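Local coordinates for protein D-alanyl-lipoteichoic acid synthetase (Streptococcus pneumoniae, PDB 3BMA) that probably takes part in the D-alanylation of lipoteichoic acid during cell wall biogenesis, as a membrane-linked DltD-family protein of the SGNH hydrolase clan, at residues M242-Y247 and E251-D256; F344-K347 and H351-W354. The protein carries 1 engineered substitution. All blocks are in the same frame, centred on the assembly; numbering follows the deposited sequence.

Contact 1. Residues M242-Y247 and E251-D256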
loop_
_atom_site.group_PDB
_atom_site.type_symbol
_atom_site.label_atom_id
_atom_site.label_comp_id
_atom_site.label_asym_id
_atom_site.label_seq_id
_atom_site.Cartn_x
_atom_site.Cartn_y
_atom_site.Cartn_z
ATOM N N MET C 242 11.515 -59.063 23.182
ATOM C CA MET C 242 11.973 -58.504 21.904
ATOM C C MET C 242 12.678 -57.147 22.079
ATOM O O MET C 242 12.955 -56.443 21.104
ATOM C CB MET C 242 10.845 -58.468 20.857
ATOM C CG MET C 242 9.674 -57.550 21.163
ATOM S SD MET C 242 8.131 -58.110 20.399
ATOM C CE MET C 242 8.602 -58.327 18.688
ATOM N N GLY C 243 12.958 -56.800 23.336
ATOM C CA GLY C 243 13.871 -55.708 23.677
ATOM C C GLY C 243 13.305 -54.304 23.784
ATOM O O GLY C 243 14.065 -53.339 23.873
ATOM N N MET C 244 11.980 -54.182 23.785
ATOM C CA MET C 244 11.326 -52.872 23.832
ATOM C C MET C 244 11.084 -52.396 25.256
ATOM O O MET C 244 11.068 -53.202 26.186
ATOM C CB MET C 244 10.002 -52.908 23.080
ATOM C CG MET C 244 10.141 -53.181 21.607
ATOM S SD MET C 244 8.522 -53.405 20.881
ATOM C CE MET C 244 8.952 -54.223 19.359
ATOM N N GLU C 245 10.885 -51.087 25.406
ATOM C CA GLU C 245 10.595 -50.462 26.698
ATOM C C GLU C 245 9.260 -50.956 27.258
ATOM O O GLU C 245 8.336 -51.244 26.494
ATOM C CB GLU C 245 10.569 -48.938 26.556
ATOM C CG GLU C 245 10.796 -48.181 27.861
ATOM C CD GLU C 245 9.910 -46.952 28.007
ATOM O OE1 GLU C 245 9.499 -46.365 26.979
ATOM O OE2 GLU C 245 9.627 -46.572 29.162
ATOM N N ASN C 246 9.179 -51.056 28.586
ATOM C CA ASN C 246 7.987 -51.541 29.289
ATOM C C ASN C 246 6.727 -50.729 29.003
ATOM O O ASN C 246 5.655 -51.294 28.770
ATOM C CB ASN C 246 8.237 -51.581 30.801
ATOM C CG ASN C 246 9.216 -52.670 31.210
ATOM O OD1 ASN C 246 9.475 -53.614 30.458
ATOM N ND2 ASN C 246 9.764 -52.544 32.414
ATOM N N TYR C 247 6.880 -49.406 29.013
ATOM C CA TYR C 247 5.779 -48.469 28.815
ATOM C C TYR C 247 5.244 -48.521 27.383
ATOM O O TYR C 247 4.031 -48.493 27.174
ATOM C CB TYR C 247 6.251 -47.052 29.147
ATOM C CG TYR C 247 5.387 -46.313 30.144
ATOM C CD1 TYR C 247 5.578 -46.481 31.519
ATOM C CD2 TYR C 247 4.396 -45.430 29.717
ATOM C CE1 TYR C 247 4.792 -45.795 32.445
ATOM C CE2 TYR C 247 3.602 -44.739 30.634
ATOM C CZ TYR C 247 3.806 -44.926 31.995
ATOM O OH TYR C 247 3.024 -44.245 32.904
ATOM N N GLU C 251 1.370 -50.294 25.582
ATOM C CA GLU C 251 0.438 -49.339 24.985
ATOM C C GLU C 251 0.196 -49.500 23.482
ATOM O O GLU C 251 -0.937 -49.352 23.019
ATOM C CB GLU C 251 0.857 -47.905 25.322
ATOM C CG GLU C 251 0.568 -47.512 26.773
ATOM C CD GLU C 251 1.374 -46.311 27.251
ATOM O OE1 GLU C 251 1.932 -45.572 26.408
ATOM O OE2 GLU C 251 1.445 -46.104 28.481
ATOM N N GLN C 252 1.251 -49.802 22.726
ATOM C CA GLN C 252 1.156 -49.860 21.261
ATOM C C GLN C 252 1.156 -51.262 20.643
ATOM O O GLN C 252 0.726 -51.430 19.500
ATOM C CB GLN C 252 2.245 -49.002 20.606
ATOM C CG GLN C 252 1.775 -47.628 20.134
ATOM C CD GLN C 252 1.704 -46.603 21.251
ATOM O OE1 GLN C 252 2.664 -46.411 22.000
ATOM N NE2 GLN C 252 0.566 -45.928 21.360
ATOM N N ILE C 253 1.641 -52.257 21.383
ATOM C CA ILE C 253 1.902 -53.583 20.803
ATOM C C ILE C 253 1.237 -54.761 21.542
ATOM O O ILE C 253 0.809 -55.726 20.900
ATOM C CB ILE C 253 3.442 -53.788 20.563
ATOM C CG1 ILE C 253 3.855 -53.095 19.257
ATOM C CG2 ILE C 253 3.845 -55.267 20.518
ATOM C CD1 ILE C 253 5.320 -52.781 19.141
ATOM N N LYS C 254 1.117 -54.653 22.868
ATOM C CA LYS C 254 0.640 -55.749 23.735
ATOM C C LYS C 254 -0.669 -56.414 23.299
ATOM O O LYS C 254 -0.686 -57.613 23.014
ATOM C CB LYS C 254 0.525 -55.281 25.191
ATOM C CG LYS C 254 0.245 -56.391 26.202
ATOM C CD LYS C 254 -0.024 -55.830 27.599
ATOM C CE LYS C 254 -1.357 -55.082 27.669
ATOM N NZ LYS C 254 -1.673 -54.615 29.048
ATOM N N LYS C 255 -1.751 -55.638 23.242
ATOM C CA LYS C 255 -3.068 -56.192 22.910
ATOM C C LYS C 255 -3.305 -56.393 21.405
ATOM O O LYS C 255 -4.207 -57.137 21.011
ATOM C CB LYS C 255 -4.207 -55.380 23.554
ATOM C CG LYS C 255 -4.398 -53.956 23.022
ATOM C CD LYS C 255 -3.733 -52.905 23.909
ATOM C CE LYS C 255 -4.554 -52.621 25.166
ATOM N NZ LYS C 255 -3.929 -51.559 25.997
ATOM N N ASP C 256 -2.490 -55.742 20.576
ATOM C CA ASP C 256 -2.593 -55.867 19.118
ATOM C C ASP C 256 -1.682 -56.958 18.544
ATOM O O ASP C 256 -1.678 -57.193 17.334
ATOM C CB ASP C 256 -2.296 -54.523 18.440
ATOM C CG ASP C 256 -3.430 -53.520 18.592
ATOM O OD1 ASP C 256 -3.655 -52.737 17.643
ATOM O OD2 ASP C 256 -4.094 -53.506 19.651
#
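Met244, in the loop just ahead of helix 246-253, meets Ile253 toward the far end of that helix, and the two make the apolar part of this contact. The sulfur of Met244 sits 3.7 Å from Ile253 CD1, and the methyl CE is about as close to the same carbon, so the end of the thioether chain lies against the tip of the isoleucine. The two side chains meet nearly at right angles. Met244 reaches that far because its chain is extended beyond CG (chi2 173°). Both residues are buried, and both also touch Trp303 of helix 301-307; Leu260 lies beside Ile253 as well.

Tyr247 and Glu251 pair on the exposed side of the helix. Glu251 OE2 is 3.3 Å from Tyr247 CD2 and equally near Tyr247 CE2, approaching the ring obliquely, with the carboxylate plane turned 83° from the ring plane. No hydrogen bond joins the pair. The carboxylate also passes close to the backbone, with Glu251 CD 3.4 Å from Tyr247 O. Glu251 keeps CG anti to its own carbonyl carbon (chi1 -74°), and this directs the acid back along the helix toward Tyr247.

Outside the segments, Asn239 ND2 donates to Asn246 O in the first turn, and Asn240 ND2 to Met244 O in the loop before it.

The Met244-Ile253 contact thus reaches from the loop before the N-cap residue Glu245 to the last part of the helix, where a wider pi-type turn occurs at 251-253, while Tyr247 and Glu251 are an i to i+4 pair on its exposed side.

Contact 2. Residues F344-K347 and H351-W354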
loop_
_atom_site.group_PDB
_atom_site.type_symbol
_atom_site.label_atom_id
_atom_site.label_comp_id
_atom_site.label_asym_id
_atom_site.label_seq_id
_atom_site.Cartn_x
_atom_site.Cartn_y
_atom_site.Cartn_z
ATOM N N PHE C 344 19.473 -53.376 23.343
ATOM C CA PHE C 344 19.424 -52.031 23.952
ATOM C C PHE C 344 19.934 -50.877 23.064
ATOM O O PHE C 344 20.204 -49.780 23.554
ATOM C CB PHE C 344 20.056 -52.013 25.359
ATOM C CG PHE C 344 19.685 -53.201 26.211
ATOM C CD1 PHE C 344 20.672 -54.016 26.752
ATOM C CD2 PHE C 344 18.346 -53.516 26.456
ATOM C CE1 PHE C 344 20.338 -55.120 27.536
ATOM C CE2 PHE C 344 18.003 -54.616 27.238
ATOM C CZ PHE C 344 19.001 -55.419 27.777
ATOM N N PHE C 345 20.027 -51.132 21.760
ATOM C CA PHE C 345 20.319 -50.101 20.764
ATOM C C PHE C 345 19.046 -49.301 20.498
ATOM O O PHE C 345 19.090 -48.136 20.096
ATOM C CB PHE C 345 20.804 -50.754 19.463
ATOM C CG PHE C 345 21.580 -49.830 18.560
ATOM C CD1 PHE C 345 22.962 -49.731 18.675
ATOM C CD2 PHE C 345 20.933 -49.072 17.584
ATOM C CE1 PHE C 345 23.687 -48.887 17.844
ATOM C CE2 PHE C 345 21.650 -48.217 16.749
ATOM C CZ PHE C 345 23.030 -48.124 16.881
ATOM N N MET C 346 17.910 -49.947 20.741
ATOM C CA MET C 346 16.606 -49.419 20.402
ATOM C C MET C 346 15.795 -49.158 21.667
ATOM O O MET C 346 15.858 -49.935 22.628
ATOM C CB MET C 346 15.886 -50.437 19.523
ATOM C CG MET C 346 15.150 -49.863 18.331
ATOM S SD MET C 346 16.141 -49.791 16.834
ATOM C CE MET C 346 16.735 -48.107 16.950
ATOM N N LYS C 347 15.050 -48.056 21.669
ATOM C CA LYS C 347 14.142 -47.731 22.770
ATOM C C LYS C 347 12.778 -48.388 22.535
ATOM O O LYS C 347 12.156 -48.902 23.467
ATOM C CB LYS C 347 14.006 -46.209 22.931
ATOM C CG LYS C 347 13.025 -45.749 24.017
ATOM C CD LYS C 347 13.568 -45.947 25.436
ATOM C CE LYS C 347 14.058 -44.639 26.049
ATOM N NZ LYS C 347 15.289 -44.124 25.397
ATOM N N HIS C 351 12.781 -45.982 17.225
ATOM C CA HIS C 351 13.583 -44.905 17.808
ATOM C C HIS C 351 14.842 -45.382 18.506
ATOM O O HIS C 351 14.817 -46.373 19.240
ATOM C CB HIS C 351 12.752 -44.061 18.779
ATOM C CG HIS C 351 11.577 -43.392 18.139
ATOM N ND1 HIS C 351 10.296 -43.504 18.636
ATOM C CD2 HIS C 351 11.486 -42.622 17.029
ATOM C CE1 HIS C 351 9.469 -42.823 17.865
ATOM N NE2 HIS C 351 10.166 -42.279 16.882
ATOM N N LEU C 352 15.934 -44.655 18.263
ATOM C CA LEU C 352 17.192 -44.822 18.989
ATOM C C LEU C 352 16.982 -44.550 20.465
ATOM O O LEU C 352 16.202 -43.674 20.842
ATOM C CB LEU C 352 18.257 -43.855 18.458
ATOM C CG LEU C 352 19.421 -44.322 17.577
ATOM C CD1 LEU C 352 18.959 -45.080 16.350
ATOM C CD2 LEU C 352 20.262 -43.121 17.163
ATOM N N GLY C 353 17.687 -45.310 21.292
ATOM C CA GLY C 353 17.661 -45.113 22.728
ATOM C C GLY C 353 18.762 -45.903 23.394
ATOM O O GLY C 353 19.369 -46.784 22.774
ATOM N N TRP C 354 19.006 -45.568 24.659
ATOM C CA TRP C 354 19.956 -46.260 25.531
ATOM C C TRP C 354 21.368 -46.382 24.949
ATOM O O TRP C 354 22.073 -45.382 24.823
ATOM C CB TRP C 354 19.403 -47.623 25.987
ATOM C CG TRP C 354 18.253 -47.539 26.967
ATOM C CD1 TRP C 354 18.233 -46.866 28.157
ATOM C CD2 TRP C 354 16.975 -48.182 26.851
ATOM N NE1 TRP C 354 17.019 -47.037 28.782
ATOM C CE2 TRP C 354 16.228 -47.842 28.003
ATOM C CE3 TRP C 354 16.387 -49.013 25.881
ATOM C CZ2 TRP C 354 14.924 -48.296 28.213
ATOM C CZ3 TRP C 354 15.088 -49.466 26.091
ATOM C CH2 TRP C 354 14.372 -49.106 27.252
#
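Met346 and Leu352 form a single antiparallel, non-hydrogen-bonded bridge, their CA atoms 4.8 Å apart, flanked by a nearly straight bond from Lys347 N to His351 O (3.0 Å, 166°) and a weak one from Gly353 N to Phe345 O.

The chief side-chain contact is Lys347 laid over one face of the Trp354 indole. Lys347 CD stands 3.8 Å from the centroid of the six-membered ring as a CH-pi contact, while NZ reaches over the five-membered ring, 4.6 Å from its centroid and only 7° off the normal, in cation-pi geometry. The lysine leaves the backbone with CG trans to N (chi1 177°) and then bends at each later torsion, which folds the aliphatic part and the ammonium onto the same face. NZ is salt-bridged to Asp56 OD1, and that oxygen also accepts from Trp354 N, so one carboxylate fixes both partners. At the indole edge, near its plane, Met346 O lies 3.4 Å from Trp354 CE3, while NE1 donates to Asp232.

A second cluster gathers round Leu352 CD1, which touches Met346 CE at 3.8 Å and, more loosely, Phe345 CE2. Lys347 CB packs against Gly353 CA.

Asp348 bonds to His351 N within the intervening turn. The Asp-x-x-His spacing, with His351 touching Ser50, matches that of SGNH hydrolases and is consistent with an active-site loop. This loop runs from strand 333-335 into helix 355-369, whose Ala359 and Phe360 touch Phe345 and Leu352, while helix 222-235 packs against Phe344 and Trp354.

In the fold
Along the chain the two contacts are in series, neither nested nor crossed. Contact 1 comes first and closes over three helical residues, all within helix 246-253. The chain then passes through helix 274-287, strand 291-296 of the parallel sheet and helices 301-307 and 311-326, and on through strand 333-335. Contact 2 closes the loop that follows, again over three residues, just before helix 355-369. Though nearly ninety residues separate them, their centres lie 14 Å apart and they touch: Glu245 N probably donates to Lys347 O, and Glu245 CG packs on Trp354 CH2. The start of helix 246-253 is thereby fastened to the loop beyond the sheet.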